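Local coordinates for glycosyl hydrolase family 2, TIM barrel domain protein (Faecalibacterium prausnitzii A2-165, PDB 6ED2), which probably hydrolyses beta-D-glucuronides, as a family 2 beta-glucuronidase of a human gut bacterium, releasing glucuronic acid from its conjugates, at residues A[443-448]-A[480-485]; A[112-117]-A[156-161]; A[206-211]-A[233-238]. One frame throughout, in Å; residues are numbered along the deposited sequence.

Interaction 1: A[443-448]-A[480-485]; sequences QCTSAG and PDTSKG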
loop_
_atom_site.group_PDB
_atom_site.type_symbol
_atom_site.label_atom_id
_atom_site.label_comp_id
_atom_site.label_asym_id
_atom_site.label_seq_id
_atom_site.Cartn_x
_atom_site.Cartn_y
_atom_site.Cartn_z
ATOM N N GLN A 443 -8.368 4.412 -36.575
ATOM C CA GLN A 443 -7.222 4.212 -37.457
ATOM C C GLN A 443 -7.383 5.140 -38.670
ATOM O O GLN A 443 -7.730 4.719 -39.771
ATOM C CB GLN A 443 -7.115 2.744 -37.868
ATOM C CG GLN A 443 -5.896 2.406 -38.742
ATOM C CD GLN A 443 -5.826 0.927 -39.131
ATOM O OE1 GLN A 443 -6.841 0.232 -39.232
ATOM N NE2 GLN A 443 -4.612 0.440 -39.335
ATOM N N CYS A 444 -7.141 6.439 -38.445
ATOM C CA CYS A 444 -7.443 7.457 -39.450
ATOM C C CYS A 444 -6.337 7.616 -40.498
ATOM O O CYS A 444 -6.361 8.588 -41.267
ATOM C CB CYS A 444 -7.751 8.809 -38.783
ATOM S SG CYS A 444 -6.405 9.677 -37.882
ATOM N N THR A 445 -5.373 6.694 -40.522
ATOM C CA THR A 445 -4.482 6.487 -41.648
ATOM C C THR A 445 -5.009 5.417 -42.588
ATOM O O THR A 445 -4.421 5.195 -43.653
ATOM C CB THR A 445 -3.080 6.087 -41.170
ATOM O OG1 THR A 445 -3.177 4.948 -40.312
ATOM C CG2 THR A 445 -2.403 7.232 -40.420
ATOM N N SER A 446 -6.091 4.750 -42.209
ATOM C CA SER A 446 -6.633 3.666 -43.011
ATOM C C SER A 446 -7.188 4.214 -44.321
ATOM O O SER A 446 -7.732 5.328 -44.372
ATOM C CB SER A 446 -7.726 2.935 -42.218
ATOM O OG SER A 446 -8.500 2.053 -43.011
ATOM N N ALA A 447 -7.024 3.443 -45.391
ATOM C CA ALA A 447 -7.791 3.721 -46.598
ATOM C C ALA A 447 -9.269 3.661 -46.251
ATOM O O ALA A 447 -9.691 2.828 -45.447
ATOM C CB ALA A 447 -7.467 2.705 -47.699
ATOM N N GLY A 448 -10.054 4.558 -46.850
ATOM C CA GLY A 448 -11.470 4.642 -46.551
ATOM C C GLY A 448 -11.825 5.565 -45.404
ATOM O O GLY A 448 -13.016 5.704 -45.087
ATOM N N PRO A 480 0.830 14.165 -38.211
ATOM C CA PRO A 480 0.310 15.322 -38.959
ATOM C C PRO A 480 0.253 15.104 -40.465
ATOM O O PRO A 480 -0.679 15.579 -41.131
ATOM C CB PRO A 480 1.304 16.434 -38.602
ATOM C CG PRO A 480 1.856 16.043 -37.286
ATOM C CD PRO A 480 1.860 14.557 -37.229
ATOM N N ASP A 481 1.214 14.363 -41.008
ATOM C CA ASP A 481 1.393 14.194 -42.437
ATOM C C ASP A 481 0.780 12.906 -42.967
ATOM O O ASP A 481 0.698 12.741 -44.187
ATOM C CB ASP A 481 2.895 14.234 -42.780
ATOM C CG ASP A 481 3.764 13.421 -41.783
ATOM O OD1 ASP A 481 4.549 12.560 -42.255
ATOM O OD2 ASP A 481 3.689 13.644 -40.537
ATOM N N THR A 482 0.348 11.992 -42.091
ATOM C CA THR A 482 -0.268 10.751 -42.540
ATOM C C THR A 482 -1.746 10.622 -42.178
ATOM O O THR A 482 -2.434 9.776 -42.760
ATOM C CB THR A 482 0.488 9.532 -41.978
ATOM O OG1 THR A 482 0.330 9.469 -40.555
ATOM C CG2 THR A 482 1.984 9.605 -42.306
ATOM N N SER A 483 -2.254 11.421 -41.240
ATOM C CA SER A 483 -3.653 11.303 -40.841
ATOM C C SER A 483 -4.559 11.763 -41.976
ATOM O O SER A 483 -4.490 12.924 -42.405
ATOM C CB SER A 483 -3.935 12.132 -39.588
ATOM O OG SER A 483 -5.342 12.234 -39.381
ATOM N N LYS A 484 -5.413 10.856 -42.457
ATOM C CA LYS A 484 -6.429 11.214 -43.436
ATOM C C LYS A 484 -7.654 11.858 -42.810
ATOM O O LYS A 484 -8.508 12.373 -43.543
ATOM C CB LYS A 484 -6.865 9.989 -44.219
ATOM C CG LYS A 484 -5.727 9.326 -44.981
ATOM C CD LYS A 484 -6.159 7.947 -45.455
ATOM C CE LYS A 484 -5.585 7.640 -46.808
ATOM N NZ LYS A 484 -4.136 7.346 -46.694
ATOM N N GLY A 485 -7.773 11.832 -41.486
ATOM C CA GLY A 485 -8.974 12.345 -40.873
ATOM C C GLY A 485 -8.837 13.725 -40.277
ATOM O O GLY A 485 -9.852 14.406 -40.101
#
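Cys-444 meets Lys-484 through the backbone. Lys-484 N donates to Cys-444 O at 2.7 Å, with a bent N-H...O angle of 141°. Beside this bond the sulfur of Cys-444 faces the hydroxyl of Ser-483, with SG 3.1 Å from OG. The methyl CG2 of Thr-445 packs against Thr-482, 3.5 Å from its OG1 and close to its carbonyl oxygen. The two threonine side chains lie alongside and point the same way. The methylene chain of Lys-484 runs along 443-448, and its CD comes within 3.2 Å of Ser-446 O. The chain bends at chi3 and chi4, which brings NZ back to 3.7 Å from Thr-445 O.

Both segments are loops that follow strands of the TIM barrel, 433-440 and 470-474. These two strands are parallel neighbours, so the contact joins two adjacent loops that leave the C-terminal ends of barrel strands. This is the end where TIM barrels carry their active sites, though no residue of this contact is known to take part.

Each loop is braced from within. Residues 443-446 form a type I beta turn, closed by Ser-446 N donating to Gln-443 O at 2.9 Å. Ser-483 makes an ST turn. Its OG lies anti to its own backbone N (chi1 168°) and accepts from Gly-485 N at 3.2 Å, and it is also bonded to Gln-486 N. Thr-482 OG1 is held by Leu-479 N. Farther out, Thr-449 OG1 bonds to Ser-446 O, and Phe-453 of helix 449-463 packs on Cys-444.

Interaction 2: A[112-117]-A[156-161]; sequences LRFGSV and LSVLAN
Phe-114 places its CG beside the backbone N and anti to the carbonyl carbon (chi1 -62°), which sends the ring toward Leu-156 and Val-158. Leu-156 answers with CG anti to its own N (chi1 171°), and a bend at chi2 turns its CD1 to both Leu-112 and Phe-114. CD1 of Leu-156 meets CD1 of Leu-112 tip to tip at 3.9 Å. The same methyl also reaches the ring edge of Phe-114, close to the ring plane, 4.1 Å from CZ. Val-158 and Phe-114 run past each other, pointing opposite ways. CG2 of Val-158 lies 3.8 Å from Phe-114 CE1 and approaches the ring obliquely. Farther along, CG1 of Val-117 rests 3.7 Å from Ala-160 CB and 4.2 Å from Val-158 CG1.

The strands 109-114 and 152-161 are not paired with each other. The axes of their parts 112-114 and 156-161 stand 11.4 Å apart at closest approach and cross at -35°. This is face-to-face packing of two beta layers, as in the jelly-roll-like sandwich of the family 2 sugar binding domain. Strand 109-114 is bonded to strands 140-143 and 200-205. Strand 152-161 is bonded to strands 92-101 and 120-125. Val-123 of strand 120-125 touches both Phe-114 and Leu-156, while the ring of Phe-140 meets that of Phe-114 nearly parallel.

All six touching residues are buried, and no hydrogen bond links the segments. Between these segments the contact is apolar packing, so the layer spacing here probably depends on how the side chains fit.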
loop_
_atom_site.group_PDB
_atom_site.type_symbol
_atom_site.label_atom_id
_atom_site.label_comp_id
_atom_site.label_asym_id
_atom_site.label_seq_id
_atom_site.Cartn_x
_atom_site.Cartn_y
_atom_site.Cartn_z
ATOM N N LEU A 112 -42.408 3.463 -20.846
ATOM C CA LEU A 112 -41.205 3.150 -20.073
ATOM C C LEU A 112 -39.983 3.827 -20.686
ATOM O O LEU A 112 -39.781 3.756 -21.897
ATOM C CB LEU A 112 -40.977 1.642 -20.038
ATOM C CG LEU A 112 -42.078 0.852 -19.346
ATOM C CD1 LEU A 112 -41.934 -0.618 -19.676
ATOM C CD2 LEU A 112 -42.021 1.105 -17.835
ATOM N N ARG A 113 -39.171 4.481 -19.855
ATOM C CA ARG A 113 -37.887 5.030 -20.277
ATOM C C ARG A 113 -36.743 4.252 -19.633
ATOM O O ARG A 113 -36.726 4.052 -18.408
ATOM C CB ARG A 113 -37.754 6.512 -19.914
ATOM C CG ARG A 113 -36.280 7.003 -19.869
ATOM C CD ARG A 113 -35.633 7.153 -21.280
ATOM N NE ARG A 113 -36.296 8.176 -22.093
ATOM C CZ ARG A 113 -35.961 9.469 -22.126
ATOM N NH1 ARG A 113 -34.953 9.937 -21.387
ATOM N NH2 ARG A 113 -36.647 10.310 -22.902
ATOM N N PHE A 114 -35.800 3.811 -20.457
ATOM C CA PHE A 114 -34.520 3.286 -20.003
ATOM C C PHE A 114 -33.433 4.312 -20.298
ATOM O O PHE A 114 -33.193 4.647 -21.468
ATOM C CB PHE A 114 -34.202 1.960 -20.681
ATOM C CG PHE A 114 -35.198 0.885 -20.379
ATOM C CD1 PHE A 114 -34.952 -0.037 -19.371
ATOM C CD2 PHE A 114 -36.386 0.803 -21.086
ATOM C CE1 PHE A 114 -35.880 -1.026 -19.071
ATOM C CE2 PHE A 114 -37.323 -0.191 -20.797
ATOM C CZ PHE A 114 -37.072 -1.100 -19.788
ATOM N N GLY A 115 -32.816 4.846 -19.240
ATOM C CA GLY A 115 -31.631 5.673 -19.421
ATOM C C GLY A 115 -30.622 4.998 -20.332
ATOM O O GLY A 115 -30.090 5.617 -21.257
ATOM N N SER A 116 -30.386 3.701 -20.117
ATOM C CA SER A 116 -29.570 2.890 -21.014
ATOM C C SER A 116 -29.719 1.428 -20.621
ATOM O O SER A 116 -30.066 1.103 -19.478
ATOM C CB SER A 116 -28.086 3.290 -20.977
ATOM O OG SER A 116 -27.502 2.985 -19.716
ATOM N N VAL A 117 -29.465 0.551 -21.592
ATOM C CA VAL A 117 -29.261 -0.872 -21.355
ATOM C C VAL A 117 -28.063 -1.284 -22.195
ATOM O O VAL A 117 -28.022 -1.010 -23.399
ATOM C CB VAL A 117 -30.501 -1.727 -21.707
ATOM C CG1 VAL A 117 -30.219 -3.196 -21.443
ATOM C CG2 VAL A 117 -31.741 -1.285 -20.897
ATOM N N LEU A 156 -42.307 -6.583 -16.329
ATOM C CA LEU A 156 -41.321 -5.970 -17.205
ATOM C C LEU A 156 -40.136 -6.910 -17.295
ATOM O O LEU A 156 -39.473 -7.167 -16.283
ATOM C CB LEU A 156 -40.887 -4.610 -16.670
ATOM C CG LEU A 156 -39.710 -3.924 -17.345
ATOM C CD1 LEU A 156 -39.931 -3.838 -18.868
ATOM C CD2 LEU A 156 -39.553 -2.545 -16.721
ATOM N N SER A 157 -39.878 -7.430 -18.493
ATOM C CA SER A 157 -38.731 -8.297 -18.741
ATOM C C SER A 157 -37.834 -7.657 -19.787
ATOM O O SER A 157 -38.315 -7.205 -20.830
ATOM C CB SER A 157 -39.164 -9.684 -19.215
ATOM O OG SER A 157 -40.220 -10.161 -18.409
ATOM N N VAL A 158 -36.534 -7.637 -19.519
ATOM C CA VAL A 158 -35.561 -7.082 -20.448
ATOM C C VAL A 158 -34.577 -8.182 -20.807
ATOM O O VAL A 158 -33.889 -8.723 -19.933
ATOM C CB VAL A 158 -34.842 -5.852 -19.871
ATOM C CG1 VAL A 158 -33.822 -5.308 -20.876
ATOM C CG2 VAL A 158 -35.848 -4.772 -19.508
ATOM N N LEU A 159 -34.525 -8.521 -22.092
ATOM C CA LEU A 159 -33.502 -9.409 -22.627
ATOM C C LEU A 159 -32.379 -8.522 -23.148
ATOM O O LEU A 159 -32.555 -7.795 -24.135
ATOM C CB LEU A 159 -34.071 -10.304 -23.721
ATOM C CG LEU A 159 -33.041 -11.035 -24.578
ATOM C CD1 LEU A 159 -32.075 -11.837 -23.712
ATOM C CD2 LEU A 159 -33.745 -11.939 -25.598
ATOM N N ALA A 160 -31.241 -8.551 -22.465
ATOM C CA ALA A 160 -30.097 -7.742 -22.839
ATOM C C ALA A 160 -28.961 -8.647 -23.303
ATOM O O ALA A 160 -28.968 -9.862 -23.085
ATOM C CB ALA A 160 -29.658 -6.849 -21.667
ATOM N N ASN A 161 -27.983 -8.035 -23.968
ATOM C CA ASN A 161 -26.853 -8.762 -24.532
ATOM C C ASN A 161 -25.641 -7.840 -24.499
ATOM O O ASN A 161 -25.773 -6.633 -24.722
ATOM C CB ASN A 161 -27.168 -9.224 -25.969
ATOM C CG ASN A 161 -26.047 -10.048 -26.584
ATOM O OD1 ASN A 161 -25.075 -9.502 -27.079
ATOM N ND2 ASN A 161 -26.172 -11.366 -26.527
#

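Interaction 3: A[206-211]-A[233-238]; sequences PKERVL and NGPHPV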
loop_
_atom_site.group_PDB
_atom_site.type_symbol
_atom_site.label_atom_id
_atom_site.label_comp_id
_atom_site.label_asym_id
_atom_site.label_seq_id
_atom_site.Cartn_x
_atom_site.Cartn_y
_atom_site.Cartn_z
ATOM N N PRO A 206 -49.442 12.804 -21.841
ATOM C CA PRO A 206 -50.567 13.096 -22.742
ATOM C C PRO A 206 -50.283 12.546 -24.137
ATOM O O PRO A 206 -49.138 12.500 -24.594
ATOM C CB PRO A 206 -50.643 14.633 -22.749
ATOM C CG PRO A 206 -49.797 15.091 -21.604
ATOM C CD PRO A 206 -48.737 14.027 -21.424
ATOM N N LYS A 207 -51.343 12.097 -24.806
ATOM C CA LYS A 207 -51.167 11.534 -26.136
ATOM C C LYS A 207 -50.669 12.575 -27.135
ATOM O O LYS A 207 -49.920 12.236 -28.053
ATOM C CB LYS A 207 -52.474 10.880 -26.577
ATOM C CG LYS A 207 -52.525 9.442 -26.054
ATOM C CD LYS A 207 -53.910 8.916 -25.831
ATOM C CE LYS A 207 -53.842 7.432 -25.578
ATOM N NZ LYS A 207 -55.199 6.852 -25.594
ATOM N N GLU A 208 -51.031 13.838 -26.956
ATOM C CA GLU A 208 -50.431 14.928 -27.700
ATOM C C GLU A 208 -49.433 15.639 -26.791
ATOM O O GLU A 208 -49.820 16.206 -25.766
ATOM C CB GLU A 208 -51.490 15.910 -28.195
ATOM C CG GLU A 208 -50.877 17.011 -29.043
ATOM C CD GLU A 208 -51.887 18.015 -29.579
ATOM O OE1 GLU A 208 -53.106 17.764 -29.457
ATOM O OE2 GLU A 208 -51.453 19.050 -30.145
ATOM N N ARG A 209 -48.159 15.640 -27.173
ATOM C CA ARG A 209 -47.156 16.124 -26.236
ATOM C C ARG A 209 -45.936 16.659 -26.969
ATOM O O ARG A 209 -45.696 16.346 -28.135
ATOM C CB ARG A 209 -46.723 15.010 -25.286
ATOM C CG ARG A 209 -46.193 13.776 -26.020
ATOM C CD ARG A 209 -45.638 12.806 -25.015
ATOM N NE ARG A 209 -45.254 11.518 -25.578
ATOM C CZ ARG A 209 -46.099 10.534 -25.855
ATOM N NH1 ARG A 209 -47.409 10.697 -25.674
ATOM N NH2 ARG A 209 -45.635 9.392 -26.340
ATOM N N VAL A 210 -45.175 17.488 -26.247
ATOM C CA VAL A 210 -43.846 17.885 -26.676
ATOM C C VAL A 210 -42.945 16.665 -26.805
ATOM O O VAL A 210 -42.839 15.854 -25.879
ATOM C CB VAL A 210 -43.268 18.885 -25.676
ATOM C CG1 VAL A 210 -41.898 19.368 -26.154
ATOM C CG2 VAL A 210 -44.246 20.019 -25.465
ATOM N N LEU A 211 -42.274 16.538 -27.960
ATOM C CA LEU A 211 -41.256 15.514 -28.175
ATOM C C LEU A 211 -39.836 16.052 -28.152
ATOM O O LEU A 211 -38.899 15.292 -27.885
ATOM C CB LEU A 211 -41.471 14.809 -29.516
ATOM C CG LEU A 211 -42.876 14.277 -29.814
ATOM C CD1 LEU A 211 -42.956 13.864 -31.263
ATOM C CD2 LEU A 211 -43.233 13.108 -28.922
ATOM N N ASN A 233 -46.210 16.167 -31.442
ATOM C CA ASN A 233 -46.862 15.193 -32.312
ATOM C C ASN A 233 -48.319 15.556 -32.618
ATOM O O ASN A 233 -49.114 14.665 -32.934
ATOM C CB ASN A 233 -46.798 13.790 -31.698
ATOM C CG ASN A 233 -47.579 13.688 -30.376
ATOM O OD1 ASN A 233 -48.093 14.686 -29.865
ATOM N ND2 ASN A 233 -47.642 12.486 -29.812
ATOM N N GLY A 234 -48.694 16.831 -32.511
ATOM C CA GLY A 234 -50.051 17.224 -32.811
ATOM C C GLY A 234 -50.210 18.678 -33.238
ATOM O O GLY A 234 -49.241 19.426 -33.352
ATOM N N PRO A 235 -51.459 19.097 -33.476
ATOM C CA PRO A 235 -51.714 20.405 -34.092
ATOM C C PRO A 235 -51.963 21.563 -33.147
ATOM O O PRO A 235 -52.086 22.702 -33.625
ATOM C CB PRO A 235 -52.985 20.123 -34.911
ATOM C CG PRO A 235 -53.744 19.159 -34.024
ATOM C CD PRO A 235 -52.668 18.245 -33.460
ATOM N N HIS A 236 -52.036 21.324 -31.829
ATOM C CA HIS A 236 -52.489 22.369 -30.928
ATOM C C HIS A 236 -51.372 23.346 -30.585
ATOM O O HIS A 236 -50.195 22.979 -30.567
ATOM C CB HIS A 236 -53.082 21.744 -29.664
ATOM C CG HIS A 236 -54.436 21.170 -29.908
ATOM N ND1 HIS A 236 -54.648 19.825 -30.110
ATOM C CD2 HIS A 236 -55.632 21.776 -30.106
ATOM C CE1 HIS A 236 -55.928 19.619 -30.372
ATOM N NE2 HIS A 236 -56.546 20.787 -30.376
ATOM N N PRO A 237 -51.730 24.594 -30.314
ATOM C CA PRO A 237 -50.729 25.659 -30.189
ATOM C C PRO A 237 -49.785 25.476 -29.012
ATOM O O PRO A 237 -50.104 24.838 -28.001
ATOM C CB PRO A 237 -51.583 26.921 -30.000
ATOM C CG PRO A 237 -52.909 26.408 -29.501
ATOM C CD PRO A 237 -53.106 25.112 -30.228
ATOM N N VAL A 238 -48.625 26.126 -29.140
ATOM C CA VAL A 238 -47.513 26.022 -28.205
ATOM C C VAL A 238 -47.202 27.400 -27.655
ATOM O O VAL A 238 -47.198 28.383 -28.405
ATOM C CB VAL A 238 -46.261 25.425 -28.888
ATOM C CG1 VAL A 238 -45.000 25.719 -28.063
ATOM C CG2 VAL A 238 -46.432 23.932 -29.092
HETATM O O HOH W 1 -49.164 20.345 -30.342
#
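Glu-208 and Gly-234 are the closest backbone pair, with CA atoms 5.6 Å apart, and the touching parts of the two segments run 107° apart. The contact lies at one end of the beta sandwich that follows the sugar binding domain, an immunoglobulin-like fold as in other family 2 enzymes. Segment 206-211 leads into strand 210-219. Segment 233-238 crosses from the three-strand sheet (strand 223-232) to the four-strand sheet (strand 238-244).

Asn-233 holds the approach to strand 210-219 with both ends of its amide. ND2 donates to Lys-207 O at 2.9 Å, and OD1 accepts from Arg-209 N, also at 2.9 Å. Its CG stands between its own backbone N and carbonyl carbon (chi1 64°), which turns the amide onto this backbone. Lys-207 O is tilted out of the amide plane. Asn-25 gives ND2 a second acceptor. Asn-233 N adds a weak bond to Arg-209 O. The CB of Asn-233 packs on Leu-211 CD1.

Glu-208 reaches over Gly-234 with an extended chain, and its carboxylate takes His-236 by two points. OE1 accepts from ND1 of the imidazole at 2.7 Å, near the ring plane, while OE2 accepts from His-236 N at 2.9 Å. Both oxygens use their syn lone pairs. Carboxylate and ring planes are 36° apart. The ND1 bond restrains the ring rotation, while the bond to His-236 N ties the carboxylate to the backbone. The carboxylate would probably stabilise a protonated imidazole. Ile-281 of strand 275-283 touches both side chains. The magnesium site with Thr-239 and Glu-241 is separate: the His-236 side chain is about 13 Å from a bound magnesium ion. A water lies 2.6 Å from Glu-208 OE2 and 2.8 Å from His-236 O.

Overall arrangement
Along the chain the contacts are in series: interaction 2, then 3, then 1. Interaction 2 is core, inside the sugar binding domain. Interaction 3 is at the surface of the next beta sandwich, and interaction 1 is partly buried on the TIM barrel. No strand or helix is shared among them. Interactions 2 and 3 come nearest, with about 7 Å between nearest atoms, whereas 1 and 3 have centres 46 Å apart. Chemistry follows place. The buried contact uses carbon groups alone. The surface contact relies on a carboxylate, an imidazole, an amide and a water. The barrel loops mix one backbone bond with methyl and methylene packing.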